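Local coordinates for protein phenylacetate-coenzyme A ligase (PDB 3LAX) that forms the small C-terminal domain of a ligase of the AMP-binding enzyme family, a compact unit of helices packed on a mixed sheet, at residues G30-I35 against A99-D104; T47-L52 against G90-S95. All coordinates share one frame; numbering follows the deposited sequence.

Contact 1 of 2, residues G30-I35 against A99-D104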
loop_
_atom_site.group_PDB
_atom_site.type_symbol
_atom_site.label_atom_id
_atom_site.label_comp_id
_atom_site.label_asym_id
_atom_site.label_seq_id
_atom_site.Cartn_x
_atom_site.Cartn_y
_atom_site.Cartn_z
ATOM N N GLY A 30 -8.578 6.865 -3.867
ATOM C CA GLY A 30 -9.119 7.465 -2.655
ATOM C C GLY A 30 -8.010 7.621 -1.622
ATOM O O GLY A 30 -6.871 7.224 -1.865
ATOM N N SER A 31 -8.340 8.168 -0.461
ATOM C CA SER A 31 -7.330 8.405 0.570
ATOM C C SER A 31 -7.112 7.204 1.479
ATOM O O SER A 31 -6.183 7.194 2.273
ATOM C CB SER A 31 -7.737 9.588 1.440
ATOM O OG SER A 31 -8.857 9.242 2.230
ATOM N N ASP A 32 -7.966 6.192 1.380
ATOM C CA ASP A 32 -7.835 5.039 2.253
ATOM C C ASP A 32 -7.001 3.930 1.657
ATOM O O ASP A 32 -7.197 3.527 0.509
ATOM C CB ASP A 32 -9.209 4.520 2.670
ATOM C CG ASP A 32 -9.953 5.532 3.494
ATOM O OD1 ASP A 32 -9.533 5.752 4.654
ATOM O OD2 ASP A 32 -10.912 6.144 2.974
ATOM N N TYR A 33 -6.058 3.449 2.457
ATOM C CA TYR A 33 -5.127 2.422 2.049
ATOM C C TYR A 33 -4.839 1.552 3.266
ATOM O O TYR A 33 -5.118 1.939 4.419
ATOM C CB TYR A 33 -3.827 3.057 1.544
ATOM C CG TYR A 33 -3.082 3.784 2.643
ATOM C CD1 TYR A 33 -2.055 3.164 3.328
ATOM C CD2 TYR A 33 -3.421 5.081 3.001
ATOM C CE1 TYR A 33 -1.375 3.821 4.349
ATOM C CE2 TYR A 33 -2.746 5.750 4.011
ATOM C CZ TYR A 33 -1.730 5.109 4.684
ATOM O OH TYR A 33 -1.059 5.759 5.705
ATOM N N LEU A 34 -4.303 0.370 3.012
ATOM C CA LEU A 34 -3.936 -0.538 4.084
ATOM C C LEU A 34 -2.677 -1.274 3.688
ATOM O O LEU A 34 -2.614 -1.868 2.620
ATOM C CB LEU A 34 -5.056 -1.547 4.329
ATOM C CG LEU A 34 -4.769 -2.579 5.418
ATOM C CD1 LEU A 34 -4.573 -1.897 6.766
ATOM C CD2 LEU A 34 -5.894 -3.608 5.475
ATOM N N ILE A 35 -1.663 -1.196 4.542
ATOM C CA ILE A 35 -0.410 -1.883 4.312
ATOM C C ILE A 35 -0.450 -3.155 5.146
ATOM O O ILE A 35 -0.592 -3.091 6.366
ATOM C CB ILE A 35 0.777 -1.018 4.791
ATOM C CG1 ILE A 35 0.821 0.328 4.050
ATOM C CG2 ILE A 35 2.084 -1.760 4.636
ATOM C CD1 ILE A 35 1.701 1.383 4.750
ATOM N N ALA A 99 -7.450 5.174 12.910
ATOM C CA ALA A 99 -6.824 5.024 11.601
ATOM C C ALA A 99 -5.714 3.967 11.605
ATOM O O ALA A 99 -4.532 4.297 11.632
ATOM C CB ALA A 99 -6.289 6.367 11.109
ATOM N N VAL A 100 -6.104 2.696 11.585
ATOM C CA VAL A 100 -5.152 1.594 11.455
ATOM C C VAL A 100 -4.718 1.458 9.991
ATOM O O VAL A 100 -5.461 0.924 9.161
ATOM C CB VAL A 100 -5.778 0.269 11.941
ATOM C CG1 VAL A 100 -4.840 -0.902 11.693
ATOM C CG2 VAL A 100 -6.145 0.367 13.419
ATOM N N ARG A 101 -3.521 1.952 9.674
ATOM C CA ARG A 101 -3.036 1.969 8.291
ATOM C C ARG A 101 -2.118 0.802 7.993
ATOM O O ARG A 101 -1.857 0.497 6.838
ATOM C CB ARG A 101 -2.310 3.272 7.976
ATOM C CG ARG A 101 -3.191 4.491 8.022
ATOM C CD ARG A 101 -4.348 4.386 7.034
ATOM N NE ARG A 101 -4.872 5.712 6.747
ATOM C CZ ARG A 101 -6.043 5.951 6.164
ATOM N NH1 ARG A 101 -6.827 4.940 5.810
ATOM N NH2 ARG A 101 -6.427 7.201 5.933
ATOM N N VAL A 102 -1.615 0.166 9.045
ATOM C CA VAL A 102 -0.727 -0.967 8.892
ATOM C C VAL A 102 -1.272 -2.148 9.673
ATOM O O VAL A 102 -1.572 -2.020 10.865
ATOM C CB VAL A 102 0.689 -0.635 9.415
ATOM C CG1 VAL A 102 1.627 -1.813 9.197
ATOM C CG2 VAL A 102 1.212 0.605 8.735
ATOM N N LYS A 103 -1.412 -3.284 8.995
ATOM C CA LYS A 103 -1.768 -4.548 9.627
ATOM C C LYS A 103 -0.564 -5.486 9.523
ATOM O O LYS A 103 -0.209 -5.943 8.438
ATOM C CB LYS A 103 -3.007 -5.158 8.965
ATOM C CG LYS A 103 -3.370 -6.531 9.504
ATOM C CD LYS A 103 -4.845 -6.838 9.340
ATOM C CE LYS A 103 -5.300 -6.617 7.918
ATOM N NZ LYS A 103 -6.661 -7.191 7.666
ATOM N N ASP A 104 0.076 -5.751 10.659
ATOM C CA ASP A 104 1.292 -6.553 10.678
ATOM C C ASP A 104 0.987 -7.920 11.276
ATOM O O ASP A 104 0.813 -8.062 12.489
ATOM C CB ASP A 104 2.395 -5.848 11.475
ATOM C CG ASP A 104 3.760 -6.480 11.279
ATOM O OD1 ASP A 104 3.842 -7.638 10.811
ATOM O OD2 ASP A 104 4.768 -5.807 11.598
HETATM O O HOH W 1 -8.798 8.484 4.827
HETATM O O HOH W 2 -6.705 1.697 6.492
#
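The Y33 ring carries the aliphatic part of R101 over one face, and S31 O lies at its edge, in the ring plane. CD of R101 lies 3.9 Å from the centroid of the Y33 ring, 24° off the ring normal, which makes a CH-pi contact. Y33 CE2 and S31 O lie over one face of the R101 guanidinium. At the guanidinium edge sit D32 and two waters. R101 NH1 meets D32 OD1 at 3.1 Å, almost straight and within the guanidinium plane, and this salt bridge uses the anti lone pair of OD1. Water 1 joins S31 OG, D32 OD1 and R101 NH2. A turn at chi2 (-59°) brings the R101 chain back over Y33 towards D32.

Further on, the two segments pair as parallel strands. I35 N donates to R101 O at 2.9 Å, and K103 N donates to I35 O at 2.8 Å. The I35 and V102 side chains lie on the same face of the sheet, with I35 CD1 4.1 Å from V102 CG2. L34 CD2 packs on K103 CE at 3.9 Å.

Strand 102-104 is thus added at the edge of the mixed sheet, beside strand 32-40. Helix 16-24 packs on Y33, I35 and V102, and its E20 bonds Y33 OH. Strand 43-52 borders strand 32-40 as its other neighbour in the sheet.

Contact 2 of 2, residues T47-L52 against G90-S95; sequences TVEVEL and GALPKS
E51 OE2 is gripped by donors from the 90-95 loop. L92 N reaches it at 3.0 Å from the anti side, somewhat out of the carboxylate plane. In the modelled conformer, one of two, K94 NZ also reaches it, at 2.7 Å, in a salt bridge on the syn lone pair. In this AMP-binding enzyme C-terminal domain, the contact ties a connecting loop to the end of an inner sheet strand, 43-52. The other oxygen is used as well. G90 N donates to E51 OE1 at 2.9 Å, but from well above the carboxylate plane. Two backbone donors from one short loop therefore hold the carboxylate and limit its rotation. Their N-H groups would probably stabilise its negative charge, helped by the lysine where this conformer is occupied.

E51 reaches the loop with an extended chain (chi2 -170°). The E51 and L92 side chains run alongside in reverse senses, with E51 CG 3.9 Å from L92 CD1. The L92 methyl groups divide their contacts. CD1 lies 3.8 Å from E49 O, while CD2 touches the E49 side chain, 4.0 Å from its CB. L92 is buried and packs against the aliphatic parts of E49 and E51 and the E49 carbonyl. V87, on the neighbouring strand 83-87, also touches E49 and E51.

In the same conformer the K94 chain folds at chi2 and chi4, and K94 NZ donates to L92 O at 2.8 Å. The bond from G90 is firmer: its N-H points almost straight at E51 OE1, with an angle of 172° at the hydrogen.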
loop_
_atom_site.group_PDB
_atom_site.type_symbol
_atom_site.label_atom_id
_atom_site.label_comp_id
_atom_site.label_asym_id
_atom_site.label_seq_id
_atom_site.Cartn_x
_atom_site.Cartn_y
_atom_site.Cartn_z
ATOM N N THR A 47 2.031 -5.967 1.263
ATOM C CA THR A 47 0.976 -5.657 0.307
ATOM C C THR A 47 0.445 -4.267 0.627
ATOM O O THR A 47 0.238 -3.928 1.796
ATOM C CB THR A 47 -0.175 -6.684 0.383
ATOM O OG1 THR A 47 0.334 -7.987 0.076
ATOM C CG2 THR A 47 -1.283 -6.327 -0.610
ATOM N N VAL A 48 0.248 -3.452 -0.405
ATOM C CA VAL A 48 -0.375 -2.160 -0.232
ATOM C C VAL A 48 -1.693 -2.168 -1.008
ATOM O O VAL A 48 -1.696 -2.137 -2.237
ATOM C CB VAL A 48 0.538 -1.005 -0.706
ATOM C CG1 VAL A 48 -0.172 0.338 -0.551
ATOM C CG2 VAL A 48 1.868 -1.016 0.068
ATOM N N GLU A 49 -2.793 -2.236 -0.270
ATOM C CA GLU A 49 -4.125 -2.109 -0.860
ATOM C C GLU A 49 -4.524 -0.644 -0.807
ATOM O O GLU A 49 -4.311 0.038 0.195
ATOM C CB GLU A 49 -5.144 -2.918 -0.069
ATOM C CG GLU A 49 -5.034 -4.415 -0.264
ATOM C CD GLU A 49 -5.956 -5.186 0.654
ATOM O OE1 GLU A 49 -5.795 -5.092 1.890
ATOM O OE2 GLU A 49 -6.853 -5.885 0.140
ATOM N N VAL A 50 -5.097 -0.141 -1.889
ATOM C CA VAL A 50 -5.591 1.227 -1.885
ATOM C C VAL A 50 -6.897 1.295 -2.650
ATOM O O VAL A 50 -7.062 0.660 -3.697
ATOM C CB VAL A 50 -4.554 2.250 -2.431
ATOM C CG1 VAL A 50 -4.061 1.851 -3.808
ATOM C CG2 VAL A 50 -5.140 3.662 -2.441
ATOM N N GLU A 51 -7.835 2.045 -2.093
ATOM C CA GLU A 51 -9.133 2.202 -2.730
ATOM C C GLU A 51 -9.038 3.073 -3.962
ATOM O O GLU A 51 -8.351 4.106 -3.977
ATOM C CB GLU A 51 -10.139 2.817 -1.763
ATOM C CG GLU A 51 -10.511 1.904 -0.641
ATOM C CD GLU A 51 -11.688 2.418 0.174
ATOM O OE1 GLU A 51 -12.257 3.473 -0.175
ATOM O OE2 GLU A 51 -12.039 1.760 1.175
ATOM N N LEU A 52 -9.773 2.670 -4.992
ATOM C CA LEU A 52 -9.954 3.515 -6.150
ATOM C C LEU A 52 -10.879 4.666 -5.806
ATOM O O LEU A 52 -11.757 4.546 -4.934
ATOM C CB LEU A 52 -10.563 2.704 -7.286
ATOM C CG LEU A 52 -9.653 1.621 -7.858
ATOM C CD1 LEU A 52 -10.472 0.666 -8.722
ATOM C CD2 LEU A 52 -8.514 2.244 -8.661
ATOM N N GLY A 90 -14.606 1.851 -0.919
ATOM C CA GLY A 90 -15.334 1.324 0.224
ATOM C C GLY A 90 -14.861 -0.033 0.724
ATOM O O GLY A 90 -15.311 -0.498 1.768
ATOM N N ALA A 91 -13.942 -0.663 -0.003
ATOM C CA ALA A 91 -13.538 -2.030 0.317
ATOM C C ALA A 91 -12.624 -2.166 1.541
ATOM O O ALA A 91 -12.428 -3.270 2.032
ATOM C CB ALA A 91 -12.912 -2.702 -0.895
ATOM N N LEU A 92 -12.065 -1.063 2.035
ATOM C CA LEU A 92 -11.163 -1.143 3.195
ATOM C C LEU A 92 -11.873 -0.681 4.464
ATOM O O LEU A 92 -12.716 0.206 4.410
ATOM C CB LEU A 92 -9.886 -0.328 2.955
ATOM C CG LEU A 92 -9.019 -0.780 1.776
ATOM C CD1 LEU A 92 -7.828 0.161 1.597
ATOM C CD2 LEU A 92 -8.536 -2.224 1.924
ATOM N N PRO A 93 -11.550 -1.294 5.614
ATOM C CA PRO A 93 -12.255 -0.900 6.840
ATOM C C PRO A 93 -12.025 0.574 7.180
ATOM O O PRO A 93 -10.866 0.955 7.310
ATOM C CB PRO A 93 -11.614 -1.788 7.912
ATOM C CG PRO A 93 -11.078 -2.955 7.181
ATOM C CD PRO A 93 -10.693 -2.474 5.809
ATOM N N LYS A 94 -13.089 1.379 7.285
ATOM C CA LYS A 94 -12.953 2.791 7.661
ATOM C C LYS A 94 -12.948 2.937 9.174
ATOM O O LYS A 94 -12.651 4.013 9.706
ATOM C CB LYS A 94 -14.090 3.648 7.092
ATOM C CG LYS A 94 -14.244 3.611 5.587
ATOM C CD LYS A 94 -13.017 4.147 4.874
ATOM C CE LYS A 94 -13.156 3.898 3.383
ATOM N NZ LYS A 94 -13.719 2.537 3.132
ATOM N N SER A 95 -13.278 1.853 9.867
ATOM C CA SER A 95 -13.356 1.861 11.322
ATOM C C SER A 95 -11.962 1.853 11.937
ATOM O O SER A 95 -10.978 1.577 11.252
ATOM C CB SER A 95 -14.159 0.659 11.808
ATOM O OG SER A 95 -15.381 0.555 11.097
#

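How the contacts relate
From the N terminus, the chain passes helix 16-24 and enters 30-35, the first half of contact 1. It then runs out along strand 32-40 and back along strand 43-52, which supplies the first half of contact 2. Helix 60-78 and strand 83-87 follow. The loop at 90-95 then closes contact 2, and 99-104 closes contact 1 later still. Contact 2 is therefore nested inside the loop closed by contact 1. Their centres are about 7 Å apart. Strands 32-40 and 43-52 join them as neighbours in one sheet: L34 N lies 2.8 Å from E49 O, a probable hydrogen bond. In one of its two conformers K94 also lies against D32.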